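Local coordinates for tyrosine-protein kinase receptor torso (PDB 5AOQ) that senses the neurohormone PTTH through its extracellular region as a receptor tyrosine kinase, activates MAPK signalling and takes part in starting metamorphosis, at residues Tyr16-Leu22 with Met88-Asn92; Val157-Tyr163 with Asn174-Asn180; Leu187-Ile191 with Ala203-Thr208. One frame throughout, in Å; residues are numbered along the deposited sequence.

How the contacts relate
All three contacts lie in the extracellular part of the receptor. Contact 1 joins the N-terminal residues 16-22 to the loop after strand 83-88 in the first FN3 domain. Contacts 2 and 3 are hairpin pairings of the second FN3 domain, which binds the PTTH dimer. Contact 1 is remote from both, its centre about 30 Å from that of contact 3 and about 44 Å from that of contact 2. Contacts 2 and 3 touch: Trp-179 CH2 packs on Ile-205 CD1 at 3.7 Å, and the Trp-179 and Phe-189 rings meet edge-to-face. Contact 3 holds Asp-190 and Lys-204, both implicated in PTTH binding. The Trp-179 side chain of contact 2 is about 9 Å from that of Asp-190.

Contact 1. Residues Tyr16-Leu22 with Met88-Asn92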
loop_
_atom_site.group_PDB
_atom_site.type_symbol
_atom_site.label_atom_id
_atom_site.label_comp_id
_atom_site.label_asym_id
_atom_site.label_seq_id
_atom_site.Cartn_x
_atom_site.Cartn_y
_atom_site.Cartn_z
ATOM N N TYR A 16 -27.386 1.457 -20.381
ATOM C CA TYR A 16 -26.040 0.968 -20.674
ATOM C C TYR A 16 -25.930 -0.533 -20.413
ATOM O O TYR A 16 -25.645 -0.950 -19.292
ATOM C CB TYR A 16 -25.016 1.737 -19.838
ATOM C CG TYR A 16 -25.233 3.233 -19.871
ATOM C CD1 TYR A 16 -24.781 3.996 -20.938
ATOM C CD2 TYR A 16 -25.908 3.879 -18.844
ATOM C CE1 TYR A 16 -24.986 5.364 -20.975
ATOM C CE2 TYR A 16 -26.116 5.244 -18.872
ATOM C CZ TYR A 16 -25.655 5.982 -19.940
ATOM O OH TYR A 16 -25.861 7.342 -19.972
ATOM N N PRO A 17 -26.163 -1.354 -21.452
ATOM C CA PRO A 17 -26.132 -2.810 -21.271
ATOM C C PRO A 17 -24.738 -3.347 -20.944
ATOM O O PRO A 17 -23.750 -2.690 -21.269
ATOM C CB PRO A 17 -26.606 -3.348 -22.629
ATOM C CG PRO A 17 -27.250 -2.195 -23.316
ATOM C CD PRO A 17 -26.539 -0.982 -22.827
ATOM N N PRO A 18 -24.660 -4.528 -20.305
ATOM C CA PRO A 18 -23.371 -5.137 -19.961
ATOM C C PRO A 18 -22.493 -5.412 -21.177
ATOM O O PRO A 18 -23.009 -5.712 -22.252
ATOM C CB PRO A 18 -23.772 -6.450 -19.279
ATOM C CG PRO A 18 -25.149 -6.228 -18.796
ATOM C CD PRO A 18 -25.790 -5.326 -19.798
ATOM N N ALA A 19 -21.181 -5.310 -20.993
ATOM C CA ALA A 19 -20.217 -5.558 -22.059
ATOM C C ALA A 19 -19.378 -6.788 -21.712
ATOM O O ALA A 19 -18.453 -6.694 -20.908
ATOM C CB ALA A 19 -19.330 -4.344 -22.268
ATOM N N PRO A 20 -19.699 -7.947 -22.315
ATOM C CA PRO A 20 -18.967 -9.178 -21.994
ATOM C C PRO A 20 -17.501 -9.113 -22.399
ATOM O O PRO A 20 -16.653 -9.709 -21.731
ATOM C CB PRO A 20 -19.705 -10.251 -22.807
ATOM C CG PRO A 20 -21.034 -9.660 -23.127
ATOM C CD PRO A 20 -20.795 -8.198 -23.268
ATOM N N GLY A 21 -17.211 -8.382 -23.470
ATOM C CA GLY A 21 -15.854 -8.260 -23.968
ATOM C C GLY A 21 -14.929 -7.615 -22.955
ATOM O O GLY A 21 -13.710 -7.786 -23.017
ATOM N N LEU A 22 -15.518 -6.872 -22.022
ATOM C CA LEU A 22 -14.772 -6.211 -20.960
ATOM C C LEU A 22 -15.014 -6.907 -19.624
ATOM O O LEU A 22 -14.081 -7.131 -18.854
ATOM C CB LEU A 22 -15.173 -4.743 -20.876
ATOM C CG LEU A 22 -14.962 -3.942 -22.159
ATOM C CD1 LEU A 22 -15.641 -2.598 -22.045
ATOM C CD2 LEU A 22 -13.487 -3.766 -22.459
ATOM N N MET A 88 -22.259 0.231 -15.415
ATOM C CA MET A 88 -22.113 0.251 -16.868
ATOM C C MET A 88 -22.223 1.643 -17.473
ATOM O O MET A 88 -23.155 2.392 -17.182
ATOM C CB MET A 88 -23.156 -0.661 -17.509
ATOM C CG MET A 88 -22.690 -2.093 -17.640
ATOM S SD MET A 88 -21.289 -2.219 -18.765
ATOM C CE MET A 88 -20.438 -3.631 -18.076
ATOM N N GLU A 89 -21.256 1.952 -18.334
ATOM C CA GLU A 89 -21.159 3.233 -19.023
ATOM C C GLU A 89 -21.381 3.025 -20.526
ATOM O O GLU A 89 -21.459 1.888 -20.990
ATOM C CB GLU A 89 -19.787 3.863 -18.725
ATOM C CG GLU A 89 -19.260 4.864 -19.746
ATOM C CD GLU A 89 -17.905 5.423 -19.367
ATOM O OE1 GLU A 89 -17.318 4.953 -18.370
ATOM O OE2 GLU A 89 -17.425 6.340 -20.069
ATOM N N HIS A 90 -21.503 4.116 -21.279
ATOM C CA HIS A 90 -21.636 4.047 -22.734
ATOM C C HIS A 90 -20.311 3.744 -23.433
ATOM O O HIS A 90 -20.218 2.804 -24.224
ATOM C CB HIS A 90 -22.200 5.358 -23.278
ATOM C CG HIS A 90 -22.151 5.462 -24.771
ATOM N ND1 HIS A 90 -21.061 5.965 -25.447
ATOM C CD2 HIS A 90 -23.057 5.122 -25.719
ATOM C CE1 HIS A 90 -21.298 5.933 -26.746
ATOM N NE2 HIS A 90 -22.502 5.427 -26.938
ATOM N N ASP A 91 -19.297 4.551 -23.141
ATOM C CA ASP A 91 -18.001 4.443 -23.805
ATOM C C ASP A 91 -17.387 3.062 -23.608
ATOM O O ASP A 91 -16.995 2.409 -24.575
ATOM C CB ASP A 91 -17.043 5.518 -23.286
ATOM C CG ASP A 91 -17.574 6.925 -23.498
ATOM O OD1 ASP A 91 -18.165 7.186 -24.567
ATOM O OD2 ASP A 91 -17.400 7.769 -22.593
ATOM N N ASN A 92 -17.297 2.629 -22.353
ATOM C CA ASN A 92 -16.767 1.309 -22.021
ATOM C C ASN A 92 -15.362 1.085 -22.564
ATOM O O ASN A 92 -15.167 0.303 -23.496
ATOM C CB ASN A 92 -17.695 0.214 -22.555
ATOM C CG ASN A 92 -19.050 0.216 -21.884
ATOM O OD1 ASN A 92 -19.157 0.431 -20.676
ATOM N ND2 ASN A 92 -20.095 -0.036 -22.664
#
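Tyr-16 and Met-88 meet where the N-terminal part of the chain crosses the end of strand 83-88 in the first FN3 domain. Tyr-16 CB and Met-88 CB are 3.8 Å apart. The Tyr-16 ring then runs on along the loop that follows the strand. It lies obliquely to that backbone, with Tyr-16 CD1 3.3 Å from His-90 N and Tyr-16 CE1 3.6 Å from His-90 CB. Tyr-16 CG stands beside its own backbone N (chi1 -47°), which directs the ring along the loop. The His-90 side chain crosses it at about a right angle.

Met-88 works in the other direction. Its chain bends at chi2 (-65°) and follows the three residues after Tyr-16. Met-88 SD packs beside Pro-18 CA at 3.8 Å, and the methyl Met-88 CE reaches Ala-19 N at 3.4 Å. Ala-19 is the N-cap of helix 20-23, so the methionine ends where that helix begins. One turn on, Leu-22 N bonds to Ala-19 O. Leu-22 CD1 comes down on Asn-92 CB at 3.5 Å, although Asn-92 is poorly ordered.

The contact across the segments is thus mainly van der Waals packing. Polar grips come from the next shell. Gln-119 OE1 takes the Tyr-16 N-H, Trp-121 NE1 binds Tyr-16 O, and Tyr-16 OH bonds to Glu-117 OE1, so both the backbone and the ring end of the tyrosine are tied to strand 118-124 or its approach. Trp-121, Ile-96 and Leu-23 also pack on Met-88, and Leu-22 touches Leu-43 of the second subunit.

Within the loop, His-90 is held by its neighbour. His-90 ND1 bonds to Asp-91 OD1 at 3.3 Å; the oxygen lies in the imidazole plane, while the donor stands above the carboxylate plane.

Contact 2. Residues Val157-Tyr163 with Asn174-Asn180; sequences VTQEFKY and NGKFVWN. With NAG (2-acetamido-2-deoxy-beta-D-glucopyranose), chain E.
Phe-177 brings CD2 of its ring against Phe-161 CB at 3.6 Å, obliquely, in a non-hydrogen-bonded antiparallel pair. The Phe-161 ring itself leads away, because its CG sits between the backbone N and the carbonyl carbon (chi1 40°). Further along the same face, Tyr-163 meets Gly-175. The glycine has no side chain, and the Tyr-163 ring leans obliquely into this hollow, with Tyr-163 CD1 3.7 Å from Gly-175 CA. The ring then crosses to Phe-177, Tyr-163 CE1 to Phe-177 CZ 4.2 Å.

At the other end Val-157 is the bump. Its CB and CG1 rest on Trp-179 CD1, and the two side chains point the same way. Gln-159 lies alongside Trp-179 at its root, Gln-159 CG near Trp-179 CB.

The opposite face carries Glu-160, Val-178, Lys-162 and Lys-176. The backbones of these two pairs exchange four hydrogen bonds. Beyond the Gln-159/Trp-179 pair, the poorly ordered Asn-180 side chain takes over: Asn-180 OD1 accepts the Thr-158 N-H at 3.0 Å in a nearly straight bond (168°), and a weak one from Thr-158 OG1. Asn-180 ND2 carries the glycan, bonded covalently to NAG C1, and Val-157 CG1 touches the acetyl methyl NAG C8 at 3.7 Å. Tyr-239 meets Phe-177 edge-to-face from strand 233-240. This is an antiparallel beta hairpin of the second FN3 domain, with an N-glycan at its end.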
loop_
_atom_site.group_PDB
_atom_site.type_symbol
_atom_site.label_atom_id
_atom_site.label_comp_id
_atom_site.label_asym_id
_atom_site.label_seq_id
_atom_site.Cartn_x
_atom_site.Cartn_y
_atom_site.Cartn_z
ATOM N N VAL A 157 -23.701 18.348 11.323
ATOM C CA VAL A 157 -24.174 17.430 12.356
ATOM C C VAL A 157 -23.587 17.783 13.724
ATOM O O VAL A 157 -22.430 18.179 13.827
ATOM C CB VAL A 157 -23.821 15.959 12.013
ATOM C CG1 VAL A 157 -24.589 15.486 10.788
ATOM C CG2 VAL A 157 -22.315 15.778 11.821
ATOM N N THR A 158 -24.407 17.656 14.765
ATOM C CA THR A 158 -23.988 17.953 16.136
ATOM C C THR A 158 -23.970 16.660 16.942
ATOM O O THR A 158 -24.954 15.919 16.972
ATOM C CB THR A 158 -24.906 18.982 16.816
ATOM O OG1 THR A 158 -26.262 18.518 16.790
ATOM C CG2 THR A 158 -24.811 20.328 16.110
ATOM N N GLN A 159 -22.844 16.405 17.597
ATOM C CA GLN A 159 -22.549 15.092 18.157
ATOM C C GLN A 159 -22.596 15.062 19.679
ATOM O O GLN A 159 -22.020 15.924 20.345
ATOM C CB GLN A 159 -21.164 14.638 17.691
ATOM C CG GLN A 159 -20.849 15.002 16.249
ATOM C CD GLN A 159 -19.433 14.649 15.854
ATOM O OE1 GLN A 159 -18.678 14.079 16.642
ATOM N NE2 GLN A 159 -19.057 14.998 14.629
ATOM N N GLU A 160 -23.292 14.065 20.217
ATOM C CA GLU A 160 -23.248 13.781 21.644
ATOM C C GLU A 160 -22.468 12.489 21.836
ATOM O O GLU A 160 -22.376 11.668 20.922
ATOM C CB GLU A 160 -24.656 13.669 22.236
ATOM C CG GLU A 160 -25.418 12.413 21.844
ATOM C CD GLU A 160 -26.811 12.367 22.448
ATOM O OE1 GLU A 160 -27.355 13.443 22.776
ATOM O OE2 GLU A 160 -27.359 11.255 22.599
ATOM N N PHE A 161 -21.908 12.315 23.025
ATOM C CA PHE A 161 -21.041 11.179 23.303
ATOM C C PHE A 161 -21.118 10.755 24.761
ATOM O O PHE A 161 -21.360 11.577 25.645
ATOM C CB PHE A 161 -19.604 11.534 22.929
ATOM C CG PHE A 161 -19.222 12.938 23.295
ATOM C CD1 PHE A 161 -18.729 13.231 24.551
ATOM C CD2 PHE A 161 -19.372 13.969 22.382
ATOM C CE1 PHE A 161 -18.383 14.524 24.892
ATOM C CE2 PHE A 161 -19.032 15.263 22.719
ATOM C CZ PHE A 161 -18.536 15.542 23.974
ATOM N N LYS A 162 -20.907 9.465 25.001
ATOM C CA LYS A 162 -20.901 8.919 26.352
ATOM C C LYS A 162 -19.712 7.988 26.526
ATOM O O LYS A 162 -19.260 7.363 25.564
ATOM C CB LYS A 162 -22.203 8.175 26.648
ATOM C CG LYS A 162 -23.429 9.069 26.718
ATOM C CD LYS A 162 -24.686 8.259 26.990
ATOM C CE LYS A 162 -25.897 9.157 27.186
ATOM N NZ LYS A 162 -27.153 8.374 27.364
ATOM N N TYR A 163 -19.211 7.900 27.754
ATOM C CA TYR A 163 -18.056 7.065 28.055
ATOM C C TYR A 163 -18.355 6.107 29.192
ATOM O O TYR A 163 -19.186 6.386 30.056
ATOM C CB TYR A 163 -16.855 7.936 28.412
ATOM C CG TYR A 163 -16.593 9.015 27.394
ATOM C CD1 TYR A 163 -15.808 8.767 26.277
ATOM C CD2 TYR A 163 -17.143 10.279 27.541
ATOM C CE1 TYR A 163 -15.573 9.749 25.341
ATOM C CE2 TYR A 163 -16.913 11.267 26.611
ATOM C CZ TYR A 163 -16.129 10.998 25.513
ATOM O OH TYR A 163 -15.898 11.981 24.581
ATOM N N ASN A 174 -14.169 2.932 27.249
ATOM C CA ASN A 174 -14.904 2.769 25.994
ATOM C C ASN A 174 -15.852 3.946 25.783
ATOM O O ASN A 174 -16.578 4.334 26.699
ATOM C CB ASN A 174 -15.689 1.454 25.984
ATOM C CG ASN A 174 -14.807 0.243 25.724
ATOM O OD1 ASN A 174 -13.731 0.354 25.137
ATOM N ND2 ASN A 174 -15.266 -0.923 26.159
ATOM N N GLY A 175 -15.837 4.511 24.579
ATOM C CA GLY A 175 -16.613 5.703 24.278
ATOM C C GLY A 175 -17.546 5.530 23.094
ATOM O O GLY A 175 -17.114 5.166 22.000
ATOM N N LYS A 176 -18.828 5.806 23.318
ATOM C CA LYS A 176 -19.847 5.695 22.277
ATOM C C LYS A 176 -20.304 7.076 21.816
ATOM O O LYS A 176 -20.527 7.971 22.634
ATOM C CB LYS A 176 -21.041 4.882 22.781
ATOM C CG LYS A 176 -22.093 4.605 21.715
ATOM C CD LYS A 176 -23.207 3.703 22.230
ATOM C CE LYS A 176 -22.721 2.282 22.484
ATOM N NZ LYS A 176 -23.829 1.374 22.884
ATOM N N PHE A 177 -20.445 7.233 20.502
ATOM C CA PHE A 177 -20.734 8.525 19.884
ATOM C C PHE A 177 -22.002 8.465 19.039
ATOM O O PHE A 177 -22.258 7.469 18.358
ATOM C CB PHE A 177 -19.557 8.974 19.015
ATOM C CG PHE A 177 -18.279 9.175 19.780
ATOM C CD1 PHE A 177 -17.574 8.090 20.275
ATOM C CD2 PHE A 177 -17.774 10.446 19.991
ATOM C CE1 PHE A 177 -16.400 8.270 20.976
ATOM C CE2 PHE A 177 -16.598 10.632 20.691
ATOM C CZ PHE A 177 -15.911 9.541 21.184
ATOM N N VAL A 178 -22.785 9.540 19.088
ATOM C CA VAL A 178 -24.034 9.635 18.336
ATOM C C VAL A 178 -24.245 11.080 17.881
ATOM O O VAL A 178 -23.746 12.012 18.512
ATOM C CB VAL A 178 -25.243 9.166 19.183
ATOM C CG1 VAL A 178 -26.550 9.314 18.412
ATOM C CG2 VAL A 178 -25.059 7.722 19.632
ATOM N N TRP A 179 -24.978 11.264 16.787
ATOM C CA TRP A 179 -25.294 12.603 16.297
ATOM C C TRP A 179 -26.648 12.640 15.593
ATOM O O TRP A 179 -27.154 11.610 15.149
ATOM C CB TRP A 179 -24.191 13.092 15.356
ATOM C CG TRP A 179 -23.967 12.208 14.164
ATOM C CD1 TRP A 179 -24.423 12.411 12.894
ATOM C CD2 TRP A 179 -23.226 10.981 14.133
ATOM N NE1 TRP A 179 -24.011 11.388 12.074
ATOM C CE2 TRP A 179 -23.276 10.497 12.810
ATOM C CE3 TRP A 179 -22.526 10.244 15.093
ATOM C CZ2 TRP A 179 -22.652 9.312 12.425
ATOM C CZ3 TRP A 179 -21.909 9.067 14.707
ATOM C CH2 TRP A 179 -21.978 8.614 13.387
ATOM N N ASN A 180 -27.230 13.834 15.497
ATOM C CA ASN A 180 -28.554 13.990 14.903
ATOM C C ASN A 180 -28.539 13.895 13.385
ATOM O O ASN A 180 -27.532 14.185 12.738
ATOM C CB ASN A 180 -29.185 15.321 15.334
ATOM C CG ASN A 180 -28.413 16.541 14.844
ATOM O OD1 ASN A 180 -27.203 16.480 14.622
ATOM N ND2 ASN A 180 -29.125 17.663 14.681
HETATM C C1 NAG E . -28.566 18.931 14.268
HETATM C C2 NAG E . -28.724 19.326 12.800
HETATM C C3 NAG E . -28.068 20.684 12.541
HETATM C C4 NAG E . -28.533 21.730 13.552
HETATM C C5 NAG E . -28.440 21.197 14.980
HETATM C C6 NAG E . -29.066 22.119 16.004
HETATM C C7 NAG E . -28.861 17.496 11.154
HETATM C C8 NAG E . -28.077 16.528 10.317
HETATM N N2 NAG E . -28.138 18.313 11.925
HETATM O O3 NAG E . -28.379 21.115 11.221
HETATM O O4 NAG E . -27.681 22.869 13.471
HETATM O O5 NAG E . -29.123 19.942 15.083
HETATM O O6 NAG E . -29.662 23.259 15.402
HETATM O O7 NAG E . -30.085 17.524 11.138
#

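Contact 3. Residues Leu187-Ile191 with Ala203-Thr208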
loop_
_atom_site.group_PDB
_atom_site.type_symbol
_atom_site.label_atom_id
_atom_site.label_comp_id
_atom_site.label_asym_id
_atom_site.label_seq_id
_atom_site.Cartn_x
_atom_site.Cartn_y
_atom_site.Cartn_z
ATOM N N LEU A 187 -29.336 8.444 4.186
ATOM C CA LEU A 187 -28.074 8.977 4.699
ATOM C C LEU A 187 -27.110 7.887 5.164
ATOM O O LEU A 187 -27.424 7.106 6.063
ATOM C CB LEU A 187 -28.336 9.943 5.857
ATOM C CG LEU A 187 -28.473 11.427 5.500
ATOM C CD1 LEU A 187 -29.909 11.793 5.145
ATOM C CD2 LEU A 187 -27.965 12.295 6.641
ATOM N N CYS A 188 -25.936 7.849 4.537
ATOM C CA CYS A 188 -24.823 7.016 4.983
ATOM C C CYS A 188 -23.757 7.921 5.593
ATOM O O CYS A 188 -23.841 9.143 5.455
ATOM C CB CYS A 188 -24.241 6.209 3.822
ATOM S SG CYS A 188 -25.420 5.116 2.997
ATOM N N PHE A 189 -22.761 7.341 6.264
ATOM C CA PHE A 189 -21.719 8.156 6.900
ATOM C C PHE A 189 -20.330 7.516 6.880
ATOM O O PHE A 189 -20.191 6.297 6.767
ATOM C CB PHE A 189 -22.109 8.460 8.351
ATOM C CG PHE A 189 -23.420 9.182 8.489
ATOM C CD1 PHE A 189 -23.524 10.528 8.180
ATOM C CD2 PHE A 189 -24.551 8.510 8.918
ATOM C CE1 PHE A 189 -24.731 11.191 8.303
ATOM C CE2 PHE A 189 -25.760 9.166 9.044
ATOM C CZ PHE A 189 -25.851 10.508 8.736
ATOM N N ASP A 190 -19.310 8.367 6.995
ATOM C CA ASP A 190 -17.917 7.937 7.128
ATOM C C ASP A 190 -17.273 8.592 8.347
ATOM O O ASP A 190 -17.254 9.818 8.460
ATOM C CB ASP A 190 -17.118 8.277 5.869
ATOM C CG ASP A 190 -17.504 7.420 4.687
ATOM O OD1 ASP A 190 -18.545 7.705 4.057
ATOM O OD2 ASP A 190 -16.771 6.454 4.387
ATOM N N ILE A 191 -16.738 7.772 9.246
ATOM C CA ILE A 191 -16.248 8.251 10.534
ATOM C C ILE A 191 -14.748 8.058 10.692
ATOM O O ILE A 191 -14.208 7.000 10.355
ATOM C CB ILE A 191 -16.947 7.527 11.705
ATOM C CG1 ILE A 191 -18.466 7.627 11.570
ATOM C CG2 ILE A 191 -16.475 8.083 13.047
ATOM C CD1 ILE A 191 -19.074 6.527 10.725
ATOM N N ALA A 203 -14.213 4.167 10.370
ATOM C CA ALA A 203 -15.331 3.279 10.066
ATOM C C ALA A 203 -16.247 3.866 8.998
ATOM O O ALA A 203 -16.192 5.060 8.702
ATOM C CB ALA A 203 -16.122 2.981 11.329
ATOM N N LYS A 204 -17.085 3.007 8.424
ATOM C CA LYS A 204 -18.029 3.404 7.386
ATOM C C LYS A 204 -19.436 2.924 7.744
ATOM O O LYS A 204 -19.699 1.721 7.763
ATOM C CB LYS A 204 -17.586 2.842 6.033
ATOM C CG LYS A 204 -18.432 3.280 4.849
ATOM C CD LYS A 204 -18.017 2.558 3.568
ATOM C CE LYS A 204 -16.586 2.899 3.167
ATOM N NZ LYS A 204 -16.206 2.301 1.860
ATOM N N ILE A 205 -20.332 3.867 8.023
ATOM C CA ILE A 205 -21.683 3.539 8.470
ATOM C C ILE A 205 -22.679 3.498 7.314
ATOM O O ILE A 205 -22.935 4.509 6.650
ATOM C CB ILE A 205 -22.180 4.537 9.550
ATOM C CG1 ILE A 205 -21.499 4.224 10.887
ATOM C CG2 ILE A 205 -23.702 4.464 9.718
ATOM C CD1 ILE A 205 -21.902 5.128 12.048
ATOM N N TRP A 206 -23.227 2.305 7.092
ATOM C CA TRP A 206 -24.291 2.083 6.121
ATOM C C TRP A 206 -25.556 2.789 6.604
ATOM O O TRP A 206 -25.627 3.195 7.761
ATOM C CB TRP A 206 -24.538 0.582 5.943
ATOM C CG TRP A 206 -23.310 -0.194 5.594
ATOM C CD1 TRP A 206 -22.544 -0.941 6.439
ATOM C CD2 TRP A 206 -22.704 -0.299 4.302
ATOM N NE1 TRP A 206 -21.497 -1.505 5.752
ATOM C CE2 TRP A 206 -21.572 -1.126 4.438
ATOM C CE3 TRP A 206 -23.009 0.228 3.043
ATOM C CZ2 TRP A 206 -20.745 -1.439 3.363
ATOM C CZ3 TRP A 206 -22.186 -0.084 1.978
ATOM C CH2 TRP A 206 -21.068 -0.910 2.144
ATOM N N PRO A 207 -26.566 2.938 5.729
ATOM C CA PRO A 207 -27.693 3.767 6.171
ATOM C C PRO A 207 -28.521 3.108 7.274
ATOM O O PRO A 207 -29.074 2.027 7.070
ATOM C CB PRO A 207 -28.520 3.944 4.894
ATOM C CG PRO A 207 -28.199 2.764 4.061
ATOM C CD PRO A 207 -26.812 2.316 4.415
ATOM N N THR A 208 -28.587 3.764 8.429
ATOM C CA THR A 208 -29.368 3.280 9.562
ATOM C C THR A 208 -30.390 4.323 9.990
ATOM O O THR A 208 -30.333 5.475 9.560
ATOM C CB THR A 208 -28.470 2.936 10.766
ATOM O OG1 THR A 208 -27.816 4.123 11.233
ATOM C CG2 THR A 208 -27.424 1.902 10.382
#
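Asp-190 and Lys-204 lie side by side across an antiparallel beta hairpin of the second FN3 domain. They form the non-hydrogen-bonded pair between Phe-189/Ile-205 and Ile-191/Ala-203, whose backbones exchange two bonds each. Both residues are implicated in PTTH binding.

The lysine chain can be followed outward. Lys-204 CB is 4.1 Å from Asp-190 OD2. Lys-204 CG, anti to the backbone N (chi1 -175°), comes nearest to Asp-190 OD2 at 3.6 Å. Past CD, the bend at chi3 (-63°) brings Lys-204 CE back to 3.8 Å from Asp-190 OD2. Lys-204 NZ then leads away and ends 4.9 Å from Asp-190 OD2. There NZ makes a salt bridge with Glu-109, and a long, weak ion pair with Glu-28 of the PTTH chain. Asp-190 OD1 is itself paired with Arg-73. With an alanine here, Glu-109 would probably lose its cationic mate, and the Asp-190 carboxylate the aliphatic chain along its side.

On the other face Ile-191 CD1 packs obliquely against Ile-205 CG1, and Phe-189 turns its ring edge to Ile-205 CG2. Just before strand 189-195, Cys-188 is joined by a disulfide to Cys-66, and Cys-188 SG rests 3.4 Å from Pro-207 CD.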